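Local coordinates for uncharacterized protein (Photobacterium profundum, PDB 3R87) that probably hydrolyses thioesters as a hotdog-fold enzyme of the 4-hydroxybenzoyl-CoA thioesterase family, at residues Y15-H20 against H26-K31. Residues are numbered along the deposited sequence; the frame is centred on the assembly and turned at random. Where two conformers were deposited one is given.
Sequences YEDTDH and HPNFLK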
loop_
_atom_site.group_PDB
_atom_site.type_symbol
_atom_site.label_atom_id
_atom_site.label_comp_id
_atom_site.label_asym_id
_atom_site.label_seq_id
_atom_site.Cartn_x
_atom_site.Cartn_y
_atom_site.Cartn_z
ATOM N N TYR A 15 -5.031 -8.498 -6.298
ATOM C CA TYR A 15 -6.010 -7.472 -5.979
ATOM C C TYR A 15 -5.378 -6.238 -5.326
ATOM O O TYR A 15 -5.858 -5.124 -5.529
ATOM C CB TYR A 15 -7.095 -8.029 -5.034
ATOM C CG TYR A 15 -8.266 -8.663 -5.756
ATOM C CD1 TYR A 15 -8.235 -9.922 -6.251
ATOM C CD2 TYR A 15 -9.424 -7.947 -5.904
ATOM C CE1 TYR A 15 -9.373 -10.478 -6.923
ATOM C CE2 TYR A 15 -10.557 -8.491 -6.551
ATOM C CZ TYR A 15 -10.458 -9.714 -7.096
ATOM O OH TYR A 15 -11.554 -10.296 -7.742
ATOM N N GLU A 16 -4.321 -6.414 -4.543
ATOM C CA GLU A 16 -3.668 -5.254 -3.897
ATOM C C GLU A 16 -3.100 -4.283 -4.905
ATOM O O GLU A 16 -2.759 -3.148 -4.519
ATOM C CB GLU A 16 -2.534 -5.740 -3.021
ATOM C CG GLU A 16 -1.392 -6.392 -3.763
ATOM C CD GLU A 16 -0.482 -7.235 -2.882
ATOM O OE1 GLU A 16 0.627 -6.734 -2.549
ATOM O OE2 GLU A 16 -0.881 -8.347 -2.496
ATOM N N ASP A 17 -2.872 -4.707 -6.147
ATOM C CA ASP A 17 -2.147 -3.910 -7.134
ATOM C C ASP A 17 -3.053 -3.069 -8.005
ATOM O O ASP A 17 -2.560 -2.101 -8.612
ATOM C CB ASP A 17 -1.335 -4.874 -8.003
ATOM C CG ASP A 17 -0.300 -5.636 -7.173
ATOM O OD1 ASP A 17 0.602 -4.921 -6.629
ATOM O OD2 ASP A 17 -0.401 -6.858 -7.017
ATOM N N THR A 18 -4.309 -3.446 -8.164
ATOM C CA THR A 18 -5.217 -2.795 -9.096
ATOM C C THR A 18 -6.034 -1.715 -8.387
ATOM O O THR A 18 -6.149 -1.709 -7.147
ATOM C CB THR A 18 -6.128 -3.782 -9.771
ATOM O OG1 THR A 18 -6.916 -4.412 -8.742
ATOM C CG2 THR A 18 -5.328 -4.829 -10.571
ATOM N N ASP A 19 -6.616 -0.835 -9.173
ATOM C CA ASP A 19 -7.638 0.113 -8.680
ATOM C C ASP A 19 -8.932 -0.113 -9.426
ATOM O O ASP A 19 -9.043 -0.964 -10.308
ATOM C CB ASP A 19 -7.111 1.554 -8.707
ATOM C CG ASP A 19 -6.850 2.048 -10.091
ATOM O OD1 ASP A 19 -7.670 1.766 -10.999
ATOM O OD2 ASP A 19 -5.828 2.732 -10.303
ATOM N N HIS A 20 -9.972 0.667 -9.053
ATOM C CA HIS A 20 -11.287 0.449 -9.609
ATOM C C HIS A 20 -11.376 0.769 -11.098
ATOM O O HIS A 20 -12.390 0.427 -11.717
ATOM C CB HIS A 20 -12.363 1.249 -8.825
ATOM C CG HIS A 20 -12.221 2.709 -8.945
ATOM N ND1 HIS A 20 -11.442 3.417 -8.067
ATOM C CD2 HIS A 20 -12.776 3.579 -9.840
ATOM C CE1 HIS A 20 -11.512 4.681 -8.419
ATOM N NE2 HIS A 20 -12.293 4.829 -9.486
ATOM N N HIS A 26 -0.865 3.383 -10.513
ATOM C CA HIS A 26 0.480 3.711 -11.017
ATOM C C HIS A 26 1.575 3.789 -9.986
ATOM O O HIS A 26 2.721 3.420 -10.308
ATOM C CB HIS A 26 0.451 4.928 -11.948
ATOM C CG HIS A 26 0.207 6.236 -11.244
ATOM N ND1 HIS A 26 -1.049 6.706 -10.978
ATOM C CD2 HIS A 26 1.068 7.144 -10.714
ATOM C CE1 HIS A 26 -0.925 7.846 -10.292
ATOM N NE2 HIS A 26 0.329 8.158 -10.084
ATOM N N PRO A 27 1.364 4.279 -8.742
ATOM C CA PRO A 27 2.470 4.309 -7.789
ATOM C C PRO A 27 3.060 2.952 -7.513
ATOM O O PRO A 27 4.236 2.806 -7.126
ATOM C CB PRO A 27 1.876 4.927 -6.542
ATOM C CG PRO A 27 0.777 5.800 -7.098
ATOM C CD PRO A 27 0.160 4.957 -8.197
ATOM N N ASN A 28 2.270 1.883 -7.723
ATOM C CA ASN A 28 2.783 0.546 -7.420
ATOM C C ASN A 28 3.954 0.155 -8.306
ATOM O O ASN A 28 4.763 -0.675 -7.894
ATOM C CB ASN A 28 1.651 -0.479 -7.570
ATOM C CG ASN A 28 0.593 -0.290 -6.503
ATOM O OD1 ASN A 28 0.872 0.260 -5.436
ATOM N ND2 ASN A 28 -0.621 -0.697 -6.783
ATOM N N PHE A 29 4.066 0.726 -9.516
ATOM C CA PHE A 29 5.186 0.347 -10.360
ATOM C C PHE A 29 6.516 0.670 -9.721
ATOM O O PHE A 29 7.509 -0.066 -9.927
ATOM C CB PHE A 29 5.042 0.961 -11.749
ATOM C CG PHE A 29 3.874 0.451 -12.505
ATOM C CD1 PHE A 29 3.783 -0.902 -12.887
ATOM C CD2 PHE A 29 2.814 1.272 -12.845
ATOM C CE1 PHE A 29 2.742 -1.367 -13.620
ATOM C CE2 PHE A 29 1.747 0.808 -13.591
ATOM C CZ PHE A 29 1.696 -0.525 -14.006
ATOM N N LEU A 30 6.618 1.775 -8.968
ATOM C CA LEU A 30 7.868 2.052 -8.295
ATOM C C LEU A 30 8.190 1.045 -7.225
ATOM O O LEU A 30 9.370 0.788 -6.938
ATOM C CB LEU A 30 7.966 3.471 -7.725
ATOM C CG LEU A 30 8.384 4.580 -8.689
ATOM C CD1 LEU A 30 7.895 5.886 -7.965
ATOM C CD2 LEU A 30 9.848 4.484 -9.116
ATOM N N LYS A 31 7.152 0.435 -6.612
ATOM C CA LYS A 31 7.412 -0.668 -5.674
ATOM C C LYS A 31 8.080 -1.848 -6.410
ATOM O O LYS A 31 9.028 -2.452 -5.895
ATOM C CB LYS A 31 6.100 -1.158 -5.031
ATOM C CG LYS A 31 5.416 -0.124 -4.217
ATOM C CD LYS A 31 4.094 -0.623 -3.652
ATOM C CE LYS A 31 3.409 0.490 -2.819
ATOM N NZ LYS A 31 2.410 -0.032 -1.810
HETATM O O HOH W 1 -2.970 -0.360 -5.080
#
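The Asn28 side-chain amide engages two successive backbone carbonyls, that of Asp17 directly and that of Glu16 through a water. Asn28 ND2 donates to Asp17 O at 3.0 Å, with the oxygen lying almost in the plane of the amide. The N-H...O angle of 136° marks a bent bond, and the donor stands above the carbonyl plane of Asp17. Glu16 O, 4.0 Å from Asn28 ND2, is reached by a water that accepts from ND2 at 2.9 Å and donates to Glu16 O. With CG beside its own backbone N (chi1 -68°), Asn28 extends its amide across to the backbone of residues 16-17.

In this hotdog-fold chain, the contact joins the loop that follows strand 7-12 to the long helix 28-41, an example of a side-chain amide tying loop backbone to a helix. Asp17 has further partners: OD1 is hydrogen-bonded to Tyr32 OH, one turn along that helix from Asn28, OD2 to Tyr14 N, and the Asp17 backbone to that of Tyr25. On either side of Asp17 in sequence, the loop meets other subunits: Glu16 OE1 forms a salt bridge with Arg35 of the fourth subunit, and Thr18 OG1 hydrogen-bonds to His20 ND1 of the second subunit.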